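Local coordinates for protein Rv3592 (PDB 3HX9) that probably degrades heme oxidatively, opening the porphyrin ring to mycobilin with release of iron, as a homodimer of ferredoxin-like subunits that can each hold two hemes, at residues I6-V11 / E48-V53; P2-N7 / V54-S59. One frame throughout, in Å; residues are numbered along the deposited sequence.

Contact 1 of 2, residues I6-V11 / E48-V53; sequences INAIEV and EERYFV. With HEM (protoporphyrin IX containing Fe), chain E.
With chi1 at -59°, R50 sends CG away from its own carbonyl carbon, and a bend at chi3 (-73°) then lays the guanidinium over A8, whose CB sits over one face, offset toward the rim, 3.6 Å from R50 NH1. The small methyl of A8 suits a place where a flat cation passes across the strand. Within its own segment R50 forms a side-on salt bridge with E48: NE reaches OE2 and NH2 reaches OE1, both from above the carboxylate plane, while the backbone N of R50 uses the anti lone pair of OE2, which thus accepts from both N and NE. A water accepts from R50 NH1 and donates to A8 O and E10 OE1, linking the arginine to the backbone and a carboxylate of 6-11.

The backbones form an antiparallel ladder. N7 and V53 are a hydrogen-bonded pair, and so are I9 and Y51, where I9 N to Y51 O measures 2.9 Å at 164° and the return bond from Y51 N to I9 O is weak. On the face of I6, A8 and F52, the phenylalanine ring meets I6 CG2 (3.7 Å from F52 CG) and the methyl of A8; F52 and F92 of the second subunit pack beyond. On the other face I9 CD1 touches V53 CG2 at 3.9 Å, V11 CG2 comes within 3.5 Å of Y51 CD2, and Y51 OH bonds E20 on helix 16-25. That face meets the heme: N7 OD1 lies 3.2 Å from HEM CHD, and V53 CG1 packs on the porphyrin.

The chemistry is divided accordingly: a valine methyl and one amide border the porphyrin, F52 and I6 face the dimer partner, and E48, in a salt bridge, and more remotely E10, through the water, would probably stabilise the positive charge of R50.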
ATOM      1  N   ILE A   6      -4.909  -5.445  -1.991  1.00 11.51           N
ATOM      2  CA  ILE A   6      -4.612  -5.321  -0.587  1.00 11.74           C
ATOM      3  C   ILE A   6      -5.785  -6.003   0.144  1.00 11.85           C
ATOM      4  O   ILE A   6      -6.943  -5.602  -0.134  1.00 14.04           O
ATOM      5  CB  ILE A   6      -4.649  -3.820  -0.186  1.00 11.73           C
ATOM      6  CG1 ILE A   6      -3.626  -3.018  -1.019  1.00 13.13           C
ATOM      7  CG2 ILE A   6      -4.382  -3.673   1.397  1.00 12.34           C
ATOM      8  CD1 ILE A   6      -3.272  -1.622  -0.485  1.00 17.80           C
ATOM      9  N   ASN A   7      -5.493  -6.956   1.002  1.00 12.43           N
ATOM     10  CA  ASN A   7      -6.539  -7.428   1.932  1.00 12.94           C
ATOM     11  C   ASN A   7      -6.457  -6.588   3.156  1.00 13.78           C
ATOM     12  O   ASN A   7      -5.455  -6.665   3.869  1.00 14.41           O
ATOM     13  CB  ASN A   7      -6.438  -8.925   2.204  1.00 12.27           C
ATOM     14  CG  ASN A   7      -7.784  -9.511   2.644  1.00 15.72           C
ATOM     15  OD1 ASN A   7      -7.805 -10.335   3.550  1.00 22.54           O
ATOM     16  ND2 ASN A   7      -8.847  -9.109   1.999  1.00 14.34           N
ATOM     17  N   ALA A   8      -7.521  -5.806   3.437  1.00 14.60           N
ATOM     18  CA  ALA A   8      -7.496  -4.951   4.612  1.00 15.05           C
ATOM     19  C   ALA A   8      -8.285  -5.689   5.674  1.00 16.44           C
ATOM     20  O   ALA A   8      -9.513  -5.769   5.574  1.00 17.68           O
ATOM     21  CB  ALA A   8      -8.065  -3.504   4.323  1.00 17.03           C
ATOM     22  N   ILE A   9      -7.595  -6.208   6.677  1.00 16.28           N
ATOM     23  CA  ILE A   9      -8.169  -7.220   7.600  1.00 17.74           C
ATOM     24  C   ILE A   9      -8.377  -6.626   8.977  1.00 18.70           C
ATOM     25  O   ILE A   9      -7.562  -5.855   9.498  1.00 16.31           O
ATOM     26  CB  ILE A   9      -7.357  -8.487   7.649  1.00 19.00           C
ATOM     27  CG1 ILE A   9      -5.877  -8.176   7.962  1.00 20.39           C
ATOM     28  CG2 ILE A   9      -7.495  -9.134   6.326  1.00 24.42           C
ATOM     29  CD1 ILE A   9      -5.026  -9.439   8.182  1.00 28.19           C
ATOM     30  N   GLU A  10      -9.575  -6.851   9.472  1.00 18.84           N
ATOM     31  CA  GLU A  10      -9.964  -6.347  10.800  1.00 19.89           C
ATOM     32  C   GLU A  10      -9.436  -7.292  11.861  1.00 18.95           C
ATOM     33  O   GLU A  10      -9.751  -8.459  11.863  1.00 21.08           O
ATOM     34  CB  GLU A  10     -11.503  -6.247  10.862  1.00 20.16           C
ATOM     35  CG  GLU A  10     -12.053  -5.016  10.082  1.00 27.47           C
ATOM     36  CD  GLU A  10     -13.432  -5.263   9.396  1.00 36.69           C
ATOM     37  OE1 GLU A  10     -13.631  -4.875   8.199  1.00 35.78           O
ATOM     38  OE2 GLU A  10     -14.324  -5.869  10.048  1.00 36.60           O
ATOM     39  N   VAL A  11      -8.601  -6.803  12.759  1.00 19.92           N
ATOM     40  CA  VAL A  11      -7.923  -7.657  13.699  1.00 19.19           C
ATOM     41  C   VAL A  11      -8.257  -7.126  15.066  1.00 18.90           C
ATOM     42  O   VAL A  11      -8.004  -5.994  15.312  1.00 20.41           O
ATOM     43  CB  VAL A  11      -6.389  -7.536  13.526  1.00 20.19           C
ATOM     44  CG1 VAL A  11      -5.694  -8.370  14.545  1.00 19.53           C
ATOM     45  CG2 VAL A  11      -6.027  -8.084  12.174  1.00 20.21           C
ATOM     46  N   GLU A  48      -5.600   4.322  10.464  1.00 20.71           N
ATOM     47  CA  GLU A  48      -6.231   3.059  10.001  1.00 22.39           C
ATOM     48  C   GLU A  48      -6.168   2.099  11.191  1.00 22.23           C
ATOM     49  O   GLU A  48      -5.218   2.170  11.999  1.00 23.45           O
ATOM     50  CB  GLU A  48      -5.403   2.546   8.782  1.00 22.15           C
ATOM     51  CG  GLU A  48      -5.896   1.436   7.847  1.00 27.57           C
ATOM     52  CD  GLU A  48      -7.387   1.318   7.600  1.00 22.04           C
ATOM     53  OE1 GLU A  48      -7.994   1.911   6.696  1.00 23.22           O
ATOM     54  OE2 GLU A  48      -7.903   0.531   8.322  1.00 21.22           O
ATOM     55  N   GLU A  49      -7.198   1.263  11.395  1.00 21.78           N
ATOM     56  CA  GLU A  49      -7.154   0.270  12.442  1.00 23.51           C
ATOM     57  C   GLU A  49      -6.869  -1.137  11.886  1.00 20.43           C
ATOM     58  O   GLU A  49      -6.640  -2.075  12.644  1.00 20.69           O
ATOM     59  CB  GLU A  49      -8.529   0.257  13.201  1.00 25.26           C
ATOM     60  CG  GLU A  49      -9.760   0.192  12.209  1.00 35.20           C
ATOM     61  CD  GLU A  49     -10.050   1.531  11.421  1.00 44.52           C
ATOM     62  OE1 GLU A  49     -10.316   2.560  12.119  1.00 50.81           O
ATOM     63  OE2 GLU A  49     -10.023   1.550  10.137  1.00 43.24           O
ATOM     64  N   ARG A  50      -6.978  -1.278  10.559  1.00 18.07           N
ATOM     65  CA  ARG A  50      -6.857  -2.606   9.915  1.00 14.54           C
ATOM     66  C   ARG A  50      -5.390  -2.859   9.577  1.00 15.52           C
ATOM     67  O   ARG A  50      -4.656  -1.909   9.320  1.00 16.26           O
ATOM     68  CB  ARG A  50      -7.652  -2.676   8.616  1.00 16.71           C
ATOM     69  CG  ARG A  50      -9.133  -2.382   8.891  1.00 17.41           C
ATOM     70  CD  ARG A  50      -9.954  -2.400   7.606  1.00 16.11           C
ATOM     71  NE  ARG A  50      -9.645  -1.208   6.852  1.00 19.50           N
ATOM     72  CZ  ARG A  50     -10.212  -0.922   5.689  1.00 22.70           C
ATOM     73  NH1 ARG A  50     -11.112  -1.783   5.150  1.00 21.51           N
ATOM     74  NH2 ARG A  50      -9.878   0.226   5.068  1.00 22.57           N
ATOM     75  N   TYR A  51      -5.003  -4.111   9.637  1.00 12.54           N
ATOM     76  CA  TYR A  51      -3.728  -4.519   8.980  1.00 13.64           C
ATOM     77  C   TYR A  51      -3.954  -4.487   7.477  1.00 13.61           C
ATOM     78  O   TYR A  51      -5.042  -4.832   6.999  1.00 15.46           O
ATOM     79  CB  TYR A  51      -3.347  -5.930   9.367  1.00 15.73           C
ATOM     80  CG  TYR A  51      -2.624  -6.026  10.692  1.00 15.67           C
ATOM     81  CD1 TYR A  51      -1.231  -6.315  10.755  1.00 15.05           C
ATOM     82  CD2 TYR A  51      -3.326  -5.838  11.864  1.00 16.25           C
ATOM     83  CE1 TYR A  51      -0.570  -6.377  12.005  1.00 15.18           C
ATOM     84  CE2 TYR A  51      -2.673  -5.910  13.129  1.00 15.00           C
ATOM     85  CZ  TYR A  51      -1.335  -6.229  13.173  1.00 14.58           C
ATOM     86  OH  TYR A  51      -0.728  -6.298  14.432  1.00 17.58           O
ATOM     87  N   PHE A  52      -2.906  -4.131   6.726  1.00 13.61           N
ATOM     88  CA  PHE A  52      -2.995  -4.206   5.241  1.00 13.42           C
ATOM     89  C   PHE A  52      -2.057  -5.282   4.779  1.00 14.04           C
ATOM     90  O   PHE A  52      -0.874  -5.231   5.112  1.00 14.76           O
ATOM     91  CB  PHE A  52      -2.535  -2.891   4.560  1.00 12.07           C
ATOM     92  CG  PHE A  52      -3.584  -1.820   4.447  1.00 12.78           C
ATOM     93  CD1 PHE A  52      -4.779  -1.903   5.181  1.00 14.96           C
ATOM     94  CD2 PHE A  52      -3.390  -0.728   3.616  1.00 13.32           C
ATOM     95  CE1 PHE A  52      -5.739  -0.908   5.060  1.00 15.92           C
ATOM     96  CE2 PHE A  52      -4.340   0.288   3.488  1.00 15.77           C
ATOM     97  CZ  PHE A  52      -5.520   0.185   4.279  1.00 13.23           C
ATOM     98  N   VAL A  53      -2.584  -6.250   4.032  1.00 11.66           N
ATOM     99  CA  VAL A  53      -1.811  -7.312   3.464  1.00 12.20           C
ATOM    100  C   VAL A  53      -1.677  -6.898   1.998  1.00 12.79           C
ATOM    101  O   VAL A  53      -2.620  -7.013   1.243  1.00 12.41           O
ATOM    102  CB  VAL A  53      -2.535  -8.649   3.593  1.00 12.83           C
ATOM    103  CG1 VAL A  53      -1.705  -9.793   2.967  1.00 12.53           C
ATOM    104  CG2 VAL A  53      -2.693  -8.923   5.145  1.00 13.29           C
TER
HETATM  105  CHA HEM E 200      -7.112 -14.763   6.218  1.00 18.38           C
HETATM  106  CHB HEM E 200      -2.465 -15.304   4.883  1.00 20.56           C
HETATM  107  CHC HEM E 200      -3.378 -12.717   0.858  1.00 16.90           C
HETATM  108  CHD HEM E 200      -8.125 -12.993   1.822  1.00 21.79           C
HETATM  109  C1A HEM E 200      -5.764 -15.057   6.208  1.00 19.79           C
HETATM  110  C2A HEM E 200      -5.065 -15.639   7.330  1.00 21.83           C
HETATM  111  C3A HEM E 200      -3.796 -15.807   6.958  1.00 22.38           C
HETATM  112  C4A HEM E 200      -3.638 -15.305   5.638  1.00 18.81           C
HETATM  113  CMA HEM E 200      -2.624 -16.345   7.787  1.00 23.61           C
HETATM  114  CAA HEM E 200      -5.729 -16.001   8.690  1.00 25.26           C
HETATM  115  CBA HEM E 200      -5.739 -14.750   9.583  1.00 26.04           C
HETATM  116  CGA HEM E 200      -6.306 -14.944  10.982  1.00 28.00           C
HETATM  117  O1A HEM E 200      -7.294 -14.300  11.278  1.00 34.86           O
HETATM  118  O2A HEM E 200      -5.780 -15.723  11.783  1.00 30.12           O
HETATM  119  C1B HEM E 200      -2.340 -14.631   3.695  1.00 16.71           C
HETATM  120  C2B HEM E 200      -1.076 -14.452   3.000  1.00 17.35           C
HETATM  121  C3B HEM E 200      -1.325 -13.721   1.882  1.00 19.59           C
HETATM  122  C4B HEM E 200      -2.747 -13.405   1.851  1.00 19.47           C
HETATM  123  CMB HEM E 200       0.293 -15.004   3.427  1.00 21.06           C
HETATM  124  CAB HEM E 200      -0.241 -13.269   0.907  1.00 18.92           C
HETATM  125  CBB HEM E 200      -0.462 -13.037  -0.382  1.00 30.55           C
HETATM  126  C1C HEM E 200      -4.740 -12.588   0.768  1.00 18.66           C
HETATM  127  C2C HEM E 200      -5.436 -11.855  -0.260  1.00 16.28           C
HETATM  128  C3C HEM E 200      -6.731 -11.938   0.086  1.00 20.75           C
HETATM  129  C4C HEM E 200      -6.893 -12.714   1.262  1.00 17.65           C
HETATM  130  CMC HEM E 200      -4.830 -11.007  -1.397  1.00 18.84           C
HETATM  131  CAC HEM E 200      -7.896 -11.319  -0.670  1.00 25.15           C
HETATM  132  CBC HEM E 200      -8.054 -11.721  -1.935  1.00 37.48           C
HETATM  133  C1D HEM E 200      -8.298 -13.475   3.090  1.00 19.01           C
HETATM  134  C2D HEM E 200      -9.574 -13.539   3.736  1.00 17.53           C
HETATM  135  C3D HEM E 200      -9.265 -14.088   5.118  1.00 19.83           C
HETATM  136  C4D HEM E 200      -7.823 -14.274   5.162  1.00 19.87           C
HETATM  137  CMD HEM E 200     -10.928 -13.131   3.085  1.00 16.91           C
HETATM  138  CAD HEM E 200     -10.282 -14.344   6.238  1.00 18.68           C
HETATM  139  CBD HEM E 200     -10.343 -13.014   7.010  1.00 20.32           C
HETATM  140  CGD HEM E 200     -11.503 -13.084   8.016  1.00 23.79           C
HETATM  141  O1D HEM E 200     -11.937 -14.189   8.353  1.00 28.22           O
HETATM  142  O2D HEM E 200     -12.103 -12.068   8.430  1.00 26.06           O
HETATM  143  NA  HEM E 200      -4.853 -14.844   5.163  1.00 20.13           N
HETATM  144  NB  HEM E 200      -3.316 -14.009   2.974  1.00 19.24           N
HETATM  145  NC  HEM E 200      -5.647 -13.134   1.678  1.00 19.27           N
HETATM  146  ND  HEM E 200      -7.302 -13.857   3.969  1.00 17.78           N
HETATM  147 FE   HEM E 200      -5.273 -13.678   3.618  1.00 18.17          FE
HETATM  148  O   HOH W   1     -11.985  -4.482   6.100  1.00 25.78           O
HETATM  149  O   HOH W   2      -8.573  -4.039  13.052  1.00 24.39           O

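Contact 2 of 2, residues P2-N7 / V54-S59; sequences PVVKIN and VTHWES. With HEM (protoporphyrin IX containing Fe), chain E.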
ATOM      1  N   PRO A   2       1.698  -3.315 -13.535  1.00 21.04           N
ATOM      2  CA  PRO A   2       1.411  -4.266 -12.408  1.00 19.49           C
ATOM      3  C   PRO A   2       0.225  -3.805 -11.578  1.00 17.07           C
ATOM      4  O   PRO A   2      -0.349  -2.746 -11.814  1.00 17.44           O
ATOM      5  CB  PRO A   2       2.668  -4.231 -11.557  1.00 20.58           C
ATOM      6  CG  PRO A   2       3.752  -3.797 -12.557  1.00 24.62           C
ATOM      7  CD  PRO A   2       3.086  -2.843 -13.493  1.00 22.44           C
ATOM      8  N   VAL A   3      -0.217  -4.680 -10.695  1.00 15.77           N
ATOM      9  CA  VAL A   3      -1.418  -4.328  -9.873  1.00 13.59           C
ATOM     10  C   VAL A   3      -1.086  -4.567  -8.458  1.00 13.23           C
ATOM     11  O   VAL A   3      -0.172  -5.340  -8.143  1.00 14.74           O
ATOM     12  CB  VAL A   3      -2.688  -5.141 -10.255  1.00 14.65           C
ATOM     13  CG1 VAL A   3      -3.087  -4.797 -11.711  1.00 17.97           C
ATOM     14  CG2 VAL A   3      -2.463  -6.708 -10.141  1.00 13.58           C
ATOM     15  N   VAL A   4      -1.898  -3.985  -7.578  1.00 11.08           N
ATOM     16  CA  VAL A   4      -1.766  -4.192  -6.132  1.00 12.95           C
ATOM     17  C   VAL A   4      -3.130  -4.636  -5.628  1.00 12.78           C
ATOM     18  O   VAL A   4      -4.163  -4.042  -5.992  1.00 13.94           O
ATOM     19  CB  VAL A   4      -1.371  -2.839  -5.438  1.00 12.41           C
ATOM     20  CG1 VAL A   4      -1.418  -3.054  -3.945  1.00 13.06           C
ATOM     21  CG2 VAL A   4       0.053  -2.507  -5.727  1.00 15.04           C
ATOM     22  N   LYS A   5      -3.135  -5.722  -4.872  1.00 13.27           N
ATOM     23  CA  LYS A   5      -4.358  -6.221  -4.244  1.00 12.88           C
ATOM     24  C   LYS A   5      -4.123  -6.222  -2.745  1.00 12.70           C
ATOM     25  O   LYS A   5      -3.251  -6.926  -2.254  1.00 12.36           O
ATOM     26  CB  LYS A   5      -4.605  -7.628  -4.748  1.00 13.90           C
ATOM     27  CG  LYS A   5      -4.666  -7.739  -6.330  1.00 11.67           C
ATOM     28  CD  LYS A   5      -5.932  -6.948  -6.898  1.00 14.17           C
ATOM     29  CE  LYS A   5      -6.252  -7.210  -8.403  1.00 18.31           C
ATOM     30  NZ  LYS A   5      -5.046  -7.658  -8.890  1.00 29.37           N
ATOM     31  N   ILE A   6      -4.909  -5.445  -1.991  1.00 11.51           N
ATOM     32  CA  ILE A   6      -4.612  -5.321  -0.587  1.00 11.74           C
ATOM     33  C   ILE A   6      -5.785  -6.003   0.144  1.00 11.85           C
ATOM     34  O   ILE A   6      -6.943  -5.602  -0.134  1.00 14.04           O
ATOM     35  CB  ILE A   6      -4.649  -3.820  -0.186  1.00 11.73           C
ATOM     36  CG1 ILE A   6      -3.626  -3.018  -1.019  1.00 13.13           C
ATOM     37  CG2 ILE A   6      -4.382  -3.673   1.397  1.00 12.34           C
ATOM     38  CD1 ILE A   6      -3.272  -1.622  -0.485  1.00 17.80           C
ATOM     39  N   ASN A   7      -5.493  -6.956   1.002  1.00 12.43           N
ATOM     40  CA  ASN A   7      -6.539  -7.428   1.932  1.00 12.94           C
ATOM     41  C   ASN A   7      -6.457  -6.588   3.156  1.00 13.78           C
ATOM     42  O   ASN A   7      -5.455  -6.665   3.869  1.00 14.41           O
ATOM     43  CB  ASN A   7      -6.438  -8.925   2.204  1.00 12.27           C
ATOM     44  CG  ASN A   7      -7.784  -9.511   2.644  1.00 15.72           C
ATOM     45  OD1 ASN A   7      -7.805 -10.335   3.550  1.00 22.54           O
ATOM     46  ND2 ASN A   7      -8.847  -9.109   1.999  1.00 14.34           N
ATOM     47  N   VAL A  54      -0.541  -6.317   1.675  1.00 12.33           N
ATOM     48  CA  VAL A  54      -0.329  -5.623   0.375  1.00 11.90           C
ATOM     49  C   VAL A  54       0.336  -6.602  -0.575  1.00 12.12           C
ATOM     50  O   VAL A  54       1.533  -6.912  -0.413  1.00 13.85           O
ATOM     51  CB  VAL A  54       0.537  -4.383   0.551  1.00 12.45           C
ATOM     52  CG1 VAL A  54       0.741  -3.655  -0.819  1.00 11.76           C
ATOM     53  CG2 VAL A  54      -0.072  -3.459   1.575  1.00 12.42           C
ATOM     54  N   THR A  55      -0.425  -7.087  -1.548  1.00 11.91           N
ATOM     55  CA  THR A  55       0.168  -8.099  -2.445  1.00 12.37           C
ATOM     56  C   THR A  55       0.333  -7.480  -3.825  1.00 11.53           C
ATOM     57  O   THR A  55      -0.437  -6.603  -4.250  1.00 13.19           O
ATOM     58  CB  THR A  55      -0.679  -9.372  -2.572  1.00 11.40           C
ATOM     59  OG1 THR A  55      -1.878  -9.115  -3.368  1.00 13.39           O
ATOM     60  CG2 THR A  55      -1.071  -9.879  -1.202  1.00 14.53           C
ATOM     61  N   HIS A  56       1.385  -7.939  -4.527  1.00 12.03           N
ATOM     62  CA  HIS A  56       1.754  -7.334  -5.838  1.00 13.68           C
ATOM     63  C   HIS A  56       1.761  -8.418  -6.911  1.00 13.35           C
ATOM     64  O   HIS A  56       2.262  -9.530  -6.672  1.00 14.39           O
ATOM     65  CB  HIS A  56       3.204  -6.841  -5.682  1.00 13.51           C
ATOM     66  CG  HIS A  56       3.314  -5.730  -4.678  1.00 15.77           C
ATOM     67  ND1 HIS A  56       3.557  -5.927  -3.337  1.00 18.29           N
ATOM     68  CD2 HIS A  56       3.144  -4.396  -4.850  1.00 11.73           C
ATOM     69  CE1 HIS A  56       3.583  -4.746  -2.725  1.00 12.25           C
ATOM     70  NE2 HIS A  56       3.371  -3.802  -3.633  1.00 15.86           N
ATOM     71  N   TRP A  57       1.155  -8.108  -8.051  1.00 12.34           N
ATOM     72  CA  TRP A  57       1.028  -9.084  -9.135  1.00 15.00           C
ATOM     73  C   TRP A  57       1.369  -8.417 -10.446  1.00 16.38           C
ATOM     74  O   TRP A  57       1.163  -7.238 -10.637  1.00 16.24           O
ATOM     75  CB  TRP A  57      -0.367  -9.645  -9.211  1.00 14.24           C
ATOM     76  CG  TRP A  57      -0.808 -10.288  -7.925  1.00 15.46           C
ATOM     77  CD1 TRP A  57      -1.271  -9.652  -6.781  1.00 17.28           C
ATOM     78  CD2 TRP A  57      -0.717 -11.679  -7.614  1.00 15.39           C
ATOM     79  NE1 TRP A  57      -1.446 -10.586  -5.790  1.00 15.16           N
ATOM     80  CE2 TRP A  57      -1.183 -11.846  -6.281  1.00 15.99           C
ATOM     81  CE3 TRP A  57      -0.349 -12.808  -8.349  1.00 17.84           C
ATOM     82  CZ2 TRP A  57      -1.207 -13.123  -5.645  1.00 17.69           C
ATOM     83  CZ3 TRP A  57      -0.363 -14.073  -7.743  1.00 18.26           C
ATOM     84  CH2 TRP A  57      -0.830 -14.222  -6.397  1.00 18.28           C
ATOM     85  N   GLU A  58       1.845  -9.212 -11.384  1.00 18.76           N
ATOM     86  CA  GLU A  58       2.015  -8.707 -12.753  1.00 20.20           C
ATOM     87  C   GLU A  58       0.743  -8.263 -13.450  1.00 18.99           C
ATOM     88  O   GLU A  58       0.786  -7.326 -14.259  1.00 19.19           O
ATOM     89  CB  GLU A  58       2.649  -9.820 -13.603  1.00 20.88           C
ATOM     90  CG  GLU A  58       3.917 -10.374 -12.966  1.00 30.48           C
ATOM     91  CD  GLU A  58       4.837 -11.047 -13.969  1.00 40.32           C
ATOM     92  OE1 GLU A  58       4.316 -11.789 -14.867  1.00 42.14           O
ATOM     93  OE2 GLU A  58       6.076 -10.806 -13.830  1.00 42.56           O
ATOM     94  N   SER A  59      -0.402  -8.918 -13.183  1.00 17.06           N
ATOM     95  CA  SER A  59      -1.657  -8.572 -13.797  1.00 18.01           C
ATOM     96  C   SER A  59      -2.809  -8.953 -12.898  1.00 18.33           C
ATOM     97  O   SER A  59      -2.638  -9.799 -12.002  1.00 18.85           O
ATOM     98  CB  SER A  59      -1.826  -9.360 -15.105  1.00 19.02           C
ATOM     99  OG  SER A  59      -1.955 -10.766 -14.862  1.00 21.83           O
TER
HETATM  100  CHA HEM E 200      -7.112 -14.763   6.218  1.00 18.38           C
HETATM  101  CHB HEM E 200      -2.465 -15.304   4.883  1.00 20.56           C
HETATM  102  CHC HEM E 200      -3.378 -12.717   0.858  1.00 16.90           C
HETATM  103  CHD HEM E 200      -8.125 -12.993   1.822  1.00 21.79           C
HETATM  104  C1A HEM E 200      -5.764 -15.057   6.208  1.00 19.79           C
HETATM  105  C2A HEM E 200      -5.065 -15.639   7.330  1.00 21.83           C
HETATM  106  C3A HEM E 200      -3.796 -15.807   6.958  1.00 22.38           C
HETATM  107  C4A HEM E 200      -3.638 -15.305   5.638  1.00 18.81           C
HETATM  108  CMA HEM E 200      -2.624 -16.345   7.787  1.00 23.61           C
HETATM  109  CAA HEM E 200      -5.729 -16.001   8.690  1.00 25.26           C
HETATM  110  CBA HEM E 200      -5.739 -14.750   9.583  1.00 26.04           C
HETATM  111  CGA HEM E 200      -6.306 -14.944  10.982  1.00 28.00           C
HETATM  112  O1A HEM E 200      -7.294 -14.300  11.278  1.00 34.86           O
HETATM  113  O2A HEM E 200      -5.780 -15.723  11.783  1.00 30.12           O
HETATM  114  C1B HEM E 200      -2.340 -14.631   3.695  1.00 16.71           C
HETATM  115  C2B HEM E 200      -1.076 -14.452   3.000  1.00 17.35           C
HETATM  116  C3B HEM E 200      -1.325 -13.721   1.882  1.00 19.59           C
HETATM  117  C4B HEM E 200      -2.747 -13.405   1.851  1.00 19.47           C
HETATM  118  CMB HEM E 200       0.293 -15.004   3.427  1.00 21.06           C
HETATM  119  CAB HEM E 200      -0.241 -13.269   0.907  1.00 18.92           C
HETATM  120  CBB HEM E 200      -0.462 -13.037  -0.382  1.00 30.55           C
HETATM  121  C1C HEM E 200      -4.740 -12.588   0.768  1.00 18.66           C
HETATM  122  C2C HEM E 200      -5.436 -11.855  -0.260  1.00 16.28           C
HETATM  123  C3C HEM E 200      -6.731 -11.938   0.086  1.00 20.75           C
HETATM  124  C4C HEM E 200      -6.893 -12.714   1.262  1.00 17.65           C
HETATM  125  CMC HEM E 200      -4.830 -11.007  -1.397  1.00 18.84           C
HETATM  126  CAC HEM E 200      -7.896 -11.319  -0.670  1.00 25.15           C
HETATM  127  CBC HEM E 200      -8.054 -11.721  -1.935  1.00 37.48           C
HETATM  128  C1D HEM E 200      -8.298 -13.475   3.090  1.00 19.01           C
HETATM  129  C2D HEM E 200      -9.574 -13.539   3.736  1.00 17.53           C
HETATM  130  C3D HEM E 200      -9.265 -14.088   5.118  1.00 19.83           C
HETATM  131  C4D HEM E 200      -7.823 -14.274   5.162  1.00 19.87           C
HETATM  132  CMD HEM E 200     -10.928 -13.131   3.085  1.00 16.91           C
HETATM  133  CAD HEM E 200     -10.282 -14.344   6.238  1.00 18.68           C
HETATM  134  CBD HEM E 200     -10.343 -13.014   7.010  1.00 20.32           C
HETATM  135  CGD HEM E 200     -11.503 -13.084   8.016  1.00 23.79           C
HETATM  136  O1D HEM E 200     -11.937 -14.189   8.353  1.00 28.22           O
HETATM  137  O2D HEM E 200     -12.103 -12.068   8.430  1.00 26.06           O
HETATM  138  NA  HEM E 200      -4.853 -14.844   5.163  1.00 20.13           N
HETATM  139  NB  HEM E 200      -3.316 -14.009   2.974  1.00 19.24           N
HETATM  140  NC  HEM E 200      -5.647 -13.134   1.678  1.00 19.27           N
HETATM  141  ND  HEM E 200      -7.302 -13.857   3.969  1.00 17.78           N
HETATM  142 FE   HEM E 200      -5.273 -13.678   3.618  1.00 18.17          FE
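This is an antiparallel strand pair at the centre of the four-stranded sheet of a ferredoxin-like, dimeric alpha/beta-barrel fold, joining the start of strand 3-9 to the end of strand 51-57. V3 with W57 and K5 with T55 are hydrogen-bonded pairs, and V4 with H56 and I6 with V54 are non-hydrogen-bonded ones. The bond from V3 N to W57 O is nearly straight, 2.9 Å long with an angle of 171° at the hydrogen.

Valine and isoleucine suit the face turned to the second subunit. There V4 divides its branches: CG1 meets V54 CG1 at 3.8 Å, while CG2 lies 3.7 Å from H56 CD2, the two side chains running alongside each other. L42 of the second subunit packs on V4, and F52 of the second subunit on I6.

The opposite face lies under helix 60-68 and along the heme pocket. V3 CG2 sits 3.7 Å from W57 CB, and the aliphatic stem of K5 crosses W57 at about a right angle, bringing K5 CG to 3.9 Å from W57 CD1. A lysine suits this spot because its methylenes can pack beside the indole while the bent chain carries NZ onward to a long, weak ion pair with D60. The indole itself meets F36, F63 and W66, the last a predicted transition-state stabiliser. S59 ends the segment as N-cap of the helix, its OG hydrogen-bonded to A62 N.

T55, with chi1 at 72°, holds OG1 between its backbone N and carbonyl carbon and its methyl against the heme, CG2 lying 3.3 Å from HEM CBB. T55 OG1 accepts a hydrogen bond from W57 NE1 nearly in the indole plane. K5 O accepts from both T55 N and T55 OG1, the hydroxyl meeting it at 2.8 Å, on a lone pair in the carbonyl plane.

How the contacts relate
From the N terminus the chain runs through 2-7, the first segment of contact 2, and straight on into 6-11 of contact 1, with I6 and N7 common to both. Helix 16-25 and strand 36-46 follow before the chain returns at 48-53, closing the loop of contact 1; it continues directly into 54-59, which closes the longer loop of contact 2. Contact 1 is therefore nested inside contact 2 but for the two shared residues, and the two form one continuous antiparallel ladder between the first and third strands of the ferredoxin-like fold. Their centres are 15 Å apart along this pair, which lies between strands 36-46 and 87-99, with heme on one face and the second subunit on the other.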